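Local structure of UDP-N-acetylglucosamine 3-dehydrogenase (Acidithiobacillus ferrooxidans, 7BVJ) at residues L95-A100 against R295-A300; K91-D96 against L112-G117. The protein catalyses the NAD(+)-dependent oxidation of the glucosamine 3-position of UDP-N-acetylglucosamine to a ketone, a step in making the diamino sugar of lipid A. One frame throughout, in Å; residues are numbered along the deposited sequence.

Contact 1: L95-A100 against R295-A300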
loop_
_atom_site.group_PDB
_atom_site.type_symbol
_atom_site.label_atom_id
_atom_site.label_comp_id
_atom_site.label_asym_id
_atom_site.label_seq_id
_atom_site.Cartn_x
_atom_site.Cartn_y
_atom_site.Cartn_z
ATOM N N LEU A 95 13.811 0.402 3.153
ATOM C CA LEU A 95 14.065 1.348 4.234
ATOM C C LEU A 95 14.534 2.700 3.728
ATOM O O LEU A 95 14.335 3.713 4.411
ATOM C CB LEU A 95 15.123 0.798 5.197
ATOM C CG LEU A 95 14.841 -0.381 6.131
ATOM C CD1 LEU A 95 15.985 -0.493 7.131
ATOM C CD2 LEU A 95 13.491 -0.282 6.850
ATOM N N ASP A 96 15.188 2.733 2.568
ATOM C CA ASP A 96 15.704 3.974 2.016
ATOM C C ASP A 96 15.626 3.912 0.499
ATOM O O ASP A 96 15.424 2.848 -0.095
ATOM C CB ASP A 96 17.140 4.244 2.481
ATOM C CG ASP A 96 18.090 3.112 2.142
ATOM O OD1 ASP A 96 18.433 2.934 0.955
ATOM O OD2 ASP A 96 18.510 2.408 3.080
ATOM N N THR A 97 15.807 5.071 -0.129
ATOM C CA THR A 97 15.577 5.204 -1.562
ATOM C C THR A 97 16.702 4.626 -2.410
ATOM O O THR A 97 16.501 4.393 -3.607
ATOM C CB THR A 97 15.391 6.678 -1.911
ATOM O OG1 THR A 97 16.554 7.405 -1.491
ATOM C CG2 THR A 97 14.156 7.236 -1.203
ATOM N N GLU A 98 17.877 4.401 -1.827
ATOM C CA GLU A 98 18.992 3.822 -2.567
ATOM C C GLU A 98 18.793 2.323 -2.799
ATOM O O GLU A 98 19.111 1.812 -3.876
ATOM C CB GLU A 98 20.293 4.104 -1.817
ATOM C CG GLU A 98 21.557 3.935 -2.636
ATOM C CD GLU A 98 22.161 2.546 -2.480
ATOM O OE1 GLU A 98 21.932 1.695 -3.371
ATOM O OE2 GLU A 98 22.857 2.303 -1.464
ATOM N N GLU A 99 18.251 1.612 -1.806
ATOM C CA GLU A 99 17.838 0.229 -2.015
ATOM C C GLU A 99 16.768 0.146 -3.098
ATOM O O GLU A 99 16.828 -0.721 -3.981
ATOM C CB GLU A 99 17.328 -0.369 -0.696
ATOM C CG GLU A 99 18.387 -0.529 0.384
ATOM C CD GLU A 99 17.817 -0.990 1.732
ATOM O OE1 GLU A 99 16.582 -0.956 1.917
ATOM O OE2 GLU A 99 18.608 -1.396 2.607
ATOM N N ALA A 100 15.799 1.067 -3.065
ATOM C CA ALA A 100 14.738 1.081 -4.065
ATOM C C ALA A 100 15.295 1.362 -5.457
ATOM O O ALA A 100 14.895 0.717 -6.436
ATOM C CB ALA A 100 13.680 2.117 -3.677
ATOM N N ARG A 295 8.674 6.583 -5.174
ATOM C CA ARG A 295 8.095 7.926 -5.055
ATOM C C ARG A 295 7.448 8.120 -3.691
ATOM O O ARG A 295 7.758 9.080 -2.955
ATOM C CB ARG A 295 7.054 8.160 -6.166
ATOM C CG ARG A 295 7.589 8.784 -7.454
ATOM C CD ARG A 295 6.516 9.600 -8.227
ATOM N NE ARG A 295 5.173 9.333 -7.720
ATOM C CZ ARG A 295 4.363 8.386 -8.185
ATOM N NH1 ARG A 295 4.755 7.618 -9.201
ATOM N NH2 ARG A 295 3.160 8.204 -7.637
ATOM N N VAL A 296 6.528 7.222 -3.338
ATOM C CA VAL A 296 5.832 7.368 -2.030
ATOM C C VAL A 296 6.825 7.152 -0.885
ATOM O O VAL A 296 6.640 7.780 0.117
ATOM C CB VAL A 296 4.525 6.562 -1.877
ATOM C CG1 VAL A 296 4.683 5.074 -1.969
ATOM C CG2 VAL A 296 3.795 6.950 -0.622
ATOM N N LEU A 297 7.800 6.259 -1.054
ATOM C CA LEU A 297 8.794 6.019 -0.008
ATOM C C LEU A 297 9.594 7.280 0.304
ATOM O O LEU A 297 9.838 7.589 1.476
ATOM C CB LEU A 297 9.740 4.886 -0.419
ATOM C CG LEU A 297 10.907 4.640 0.547
ATOM C CD1 LEU A 297 10.436 3.993 1.842
ATOM C CD2 LEU A 297 12.008 3.810 -0.088
ATOM N N ALA A 298 10.023 8.004 -0.735
ATOM C CA ALA A 298 10.742 9.264 -0.540
ATOM C C ALA A 298 9.863 10.304 0.153
ATOM O O ALA A 298 10.315 11.000 1.075
ATOM C CB ALA A 298 11.245 9.800 -1.886
ATOM N N ALA A 299 8.597 10.409 -0.261
ATOM C CA ALA A 299 7.686 11.310 0.446
ATOM C C ALA A 299 7.528 10.919 1.917
ATOM O O ALA A 299 7.502 11.780 2.813
ATOM C CB ALA A 299 6.325 11.322 -0.252
ATOM N N ALA A 300 7.379 9.626 2.185
ATOM C CA ALA A 300 7.136 9.200 3.551
ATOM C C ALA A 300 8.357 9.469 4.409
ATOM O O ALA A 300 8.227 9.876 5.563
ATOM C CB ALA A 300 6.754 7.727 3.597
#
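Leu297 reaches across from helix 290-312 with one methyl, CD2, which lies 3.5 Å from Asp96 O and also lies near Thr97 N and Ala100 CB. Its CG stands anti to the backbone N (chi1 174°), which carries the branch out from its own helix to the first residues of the other. Beside it, Thr97 CG2 meets Ala298 CB at 3.9 Å, methyl against methyl. The threonine presents this carbon because its hydroxyl sits between the backbone N and the carbonyl carbon (chi1 58°), leaving CG2 beside the N. Alanine suits the place of Ala298, since its single methyl lets the turns approach, the CA atoms of Thr97 and Ala298 being 6.4 Å apart. The contact joins the N-terminal end of a Rossmann-fold helix, 97-110, to the long C-terminal helix 290-312, with no hydrogen bond between 95-100 and 295-300; Met159 of helix 157-173 also touches Leu297. Asp96, whose CB is directed away from 295-300, is the N-cap, where a short carboxylate can accept from first-turn amides. Its OD1 accepts Glu99 N at 3.1 Å, nearly in line with its C-O bond, and a weak bond from Glu98 N. Glu99 OE1 accepts a weak 3.3 Å bond from Leu95 N.

Contact 2: K91-D96 against L112-G117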
loop_
_atom_site.group_PDB
_atom_site.type_symbol
_atom_site.label_atom_id
_atom_site.label_comp_id
_atom_site.label_asym_id
_atom_site.label_seq_id
_atom_site.Cartn_x
_atom_site.Cartn_y
_atom_site.Cartn_z
ATOM N N LYS A 91 4.280 -3.460 0.923
ATOM C CA LYS A 91 4.673 -2.114 1.309
ATOM C C LYS A 91 5.131 -2.101 2.768
ATOM O O LYS A 91 4.636 -2.873 3.592
ATOM C CB LYS A 91 3.517 -1.132 1.114
ATOM C CG LYS A 91 2.328 -1.390 2.023
ATOM C CD LYS A 91 2.383 -0.551 3.306
ATOM C CE LYS A 91 1.276 -0.984 4.262
ATOM N NZ LYS A 91 1.680 -0.970 5.695
ATOM N N PRO A 92 6.083 -1.231 3.117
ATOM C CA PRO A 92 6.806 -0.350 2.199
ATOM C C PRO A 92 7.937 -1.050 1.457
ATOM O O PRO A 92 8.475 -2.041 1.935
ATOM C CB PRO A 92 7.345 0.744 3.119
ATOM C CG PRO A 92 7.457 0.105 4.437
ATOM C CD PRO A 92 6.376 -0.926 4.530
ATOM N N PHE A 93 8.254 -0.501 0.286
ATOM C CA PHE A 93 9.267 -1.028 -0.626
ATOM C C PHE A 93 10.550 -1.419 0.108
ATOM O O PHE A 93 10.953 -2.593 0.104
ATOM C CB PHE A 93 9.537 0.054 -1.682
ATOM C CG PHE A 93 10.299 -0.410 -2.898
ATOM C CD1 PHE A 93 10.805 -1.703 -2.997
ATOM C CD2 PHE A 93 10.500 0.472 -3.960
ATOM C CE1 PHE A 93 11.499 -2.109 -4.119
ATOM C CE2 PHE A 93 11.194 0.077 -5.097
ATOM C CZ PHE A 93 11.701 -1.219 -5.176
ATOM N N THR A 94 11.215 -0.440 0.724
ATOM C CA THR A 94 12.512 -0.640 1.381
ATOM C C THR A 94 12.624 0.340 2.550
ATOM O O THR A 94 11.669 1.044 2.891
ATOM C CB THR A 94 13.679 -0.428 0.405
ATOM O OG1 THR A 94 13.526 0.840 -0.260
ATOM C CG2 THR A 94 13.765 -1.535 -0.625
ATOM N N LEU A 95 13.811 0.402 3.153
ATOM C CA LEU A 95 14.065 1.348 4.234
ATOM C C LEU A 95 14.534 2.700 3.728
ATOM O O LEU A 95 14.335 3.713 4.411
ATOM C CB LEU A 95 15.123 0.798 5.197
ATOM C CG LEU A 95 14.841 -0.381 6.131
ATOM C CD1 LEU A 95 15.985 -0.493 7.131
ATOM C CD2 LEU A 95 13.491 -0.282 6.850
ATOM N N ASP A 96 15.188 2.733 2.568
ATOM C CA ASP A 96 15.704 3.974 2.016
ATOM C C ASP A 96 15.626 3.912 0.499
ATOM O O ASP A 96 15.424 2.848 -0.095
ATOM C CB ASP A 96 17.140 4.244 2.481
ATOM C CG ASP A 96 18.090 3.112 2.142
ATOM O OD1 ASP A 96 18.433 2.934 0.955
ATOM O OD2 ASP A 96 18.510 2.408 3.080
ATOM N N LEU A 112 12.081 -7.852 -15.463
ATOM C CA LEU A 112 11.191 -8.446 -14.478
ATOM C C LEU A 112 10.116 -7.445 -14.075
ATOM O O LEU A 112 10.336 -6.230 -14.099
ATOM C CB LEU A 112 11.970 -8.888 -13.230
ATOM C CG LEU A 112 12.994 -10.015 -13.417
ATOM C CD1 LEU A 112 13.726 -10.330 -12.093
ATOM C CD2 LEU A 112 12.310 -11.248 -14.009
ATOM N N VAL A 113 8.944 -7.964 -13.707
ATOM C CA VAL A 113 7.891 -7.117 -13.150
ATOM C C VAL A 113 8.185 -6.904 -11.675
ATOM O O VAL A 113 8.427 -7.859 -10.925
ATOM C CB VAL A 113 6.500 -7.746 -13.351
ATOM C CG1 VAL A 113 5.468 -7.027 -12.501
ATOM C CG2 VAL A 113 6.098 -7.695 -14.822
ATOM N N LEU A 114 8.176 -5.649 -11.260
ATOM C CA LEU A 114 8.412 -5.257 -9.883
ATOM C C LEU A 114 7.170 -4.512 -9.422
ATOM O O LEU A 114 6.849 -3.443 -9.953
ATOM C CB LEU A 114 9.672 -4.398 -9.791
ATOM C CG LEU A 114 10.073 -3.662 -8.521
ATOM C CD1 LEU A 114 10.135 -4.607 -7.316
ATOM C CD2 LEU A 114 11.418 -3.009 -8.773
ATOM N N ALA A 115 6.450 -5.095 -8.471
ATOM C CA ALA A 115 5.248 -4.497 -7.922
ATOM C C ALA A 115 5.413 -4.338 -6.417
ATOM O O ALA A 115 6.041 -5.174 -5.755
ATOM C CB ALA A 115 4.005 -5.330 -8.250
ATOM N N ILE A 116 4.876 -3.243 -5.890
ATOM C CA ILE A 116 4.862 -2.973 -4.459
ATOM C C ILE A 116 3.425 -3.124 -3.979
ATOM O O ILE A 116 2.490 -2.681 -4.655
ATOM C CB ILE A 116 5.416 -1.569 -4.134
ATOM C CG1 ILE A 116 6.710 -1.300 -4.902
ATOM C CG2 ILE A 116 5.689 -1.427 -2.639
ATOM C CD1 ILE A 116 7.786 -2.371 -4.714
ATOM N N GLY A 117 3.251 -3.746 -2.815
ATOM C CA GLY A 117 1.931 -3.983 -2.258
ATOM C C GLY A 117 1.239 -2.775 -1.649
ATOM O O GLY A 117 1.043 -2.710 -0.433
#
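Phe93 and Ile116 meet in the beta-alpha-beta crossover of the Rossmann fold, where the loop between strand 86-90 and helix 97-110 lies against the edge strand 114-117. The loop starts with the Lys-Pro of the Glu-Lys-Pro sequence common in Gfo/Idh/MocA enzymes, and the peptide before Pro92 is cis. The tight part is apolar. Ile116 CD1 sits over one face of the Phe93 ring, 3.6 Å from its centroid and 15° off the normal, a CH-pi contact, while Leu114 CD2 approaches Phe93 CZ obliquely at 4.0 Å. The ring reaches them because CG is anti to the backbone N (chi1 -166°); a flat, wide residue suits a place between strand side chains and Ala100 and Leu103 of the following helix. Replacing Phe93 by an alanine removes the whole ring, which would probably leave Ile116 CD1 and Leu114 CD2 facing a gap. At the partly exposed Lys91 end no side chains interlock as the ring does: the aliphatic base of the lysine lies on a backbone carbonyl, CG 3.1 Å from Gly117 O. Its chain then leads away, and NZ bonds to Asp160 O; this lysine or His164, which it touches, is likely the catalytic base. With no side chain at Gly117, the backbones come close, the CA atoms of Lys91 and Gly117 4.9 Å apart. Further along the loop, Thr94 OG1 donates to Asp96 O at 2.8 Å, tilted 34° from the carbonyl plane.

Overall arrangement
Contacts 1 and 2 have centres 9 Å apart and share Leu95 and Asp96. Along the chain, 91-96 leads into helix 97-110, then comes strand 114-117, the edge of the parallel Rossmann sheet; 295-300 follows almost 180 residues later on helix 290-312. Contact 2 therefore lies within the nucleotide-binding domain, while contact 1 packs the C-terminal helix against the start of helix 97-110. The two meet directly: Ala100 CB packs 3.5 Å from Phe93 CE2, and Leu297 CD2 lies 3.3 Å from Thr94 OG1. The continuous run 91-100, a loop and the first helical turn, thus meets strand 114-117 and helix 290-312, with the side chain of Lys91 about 8 Å from the bound NAD.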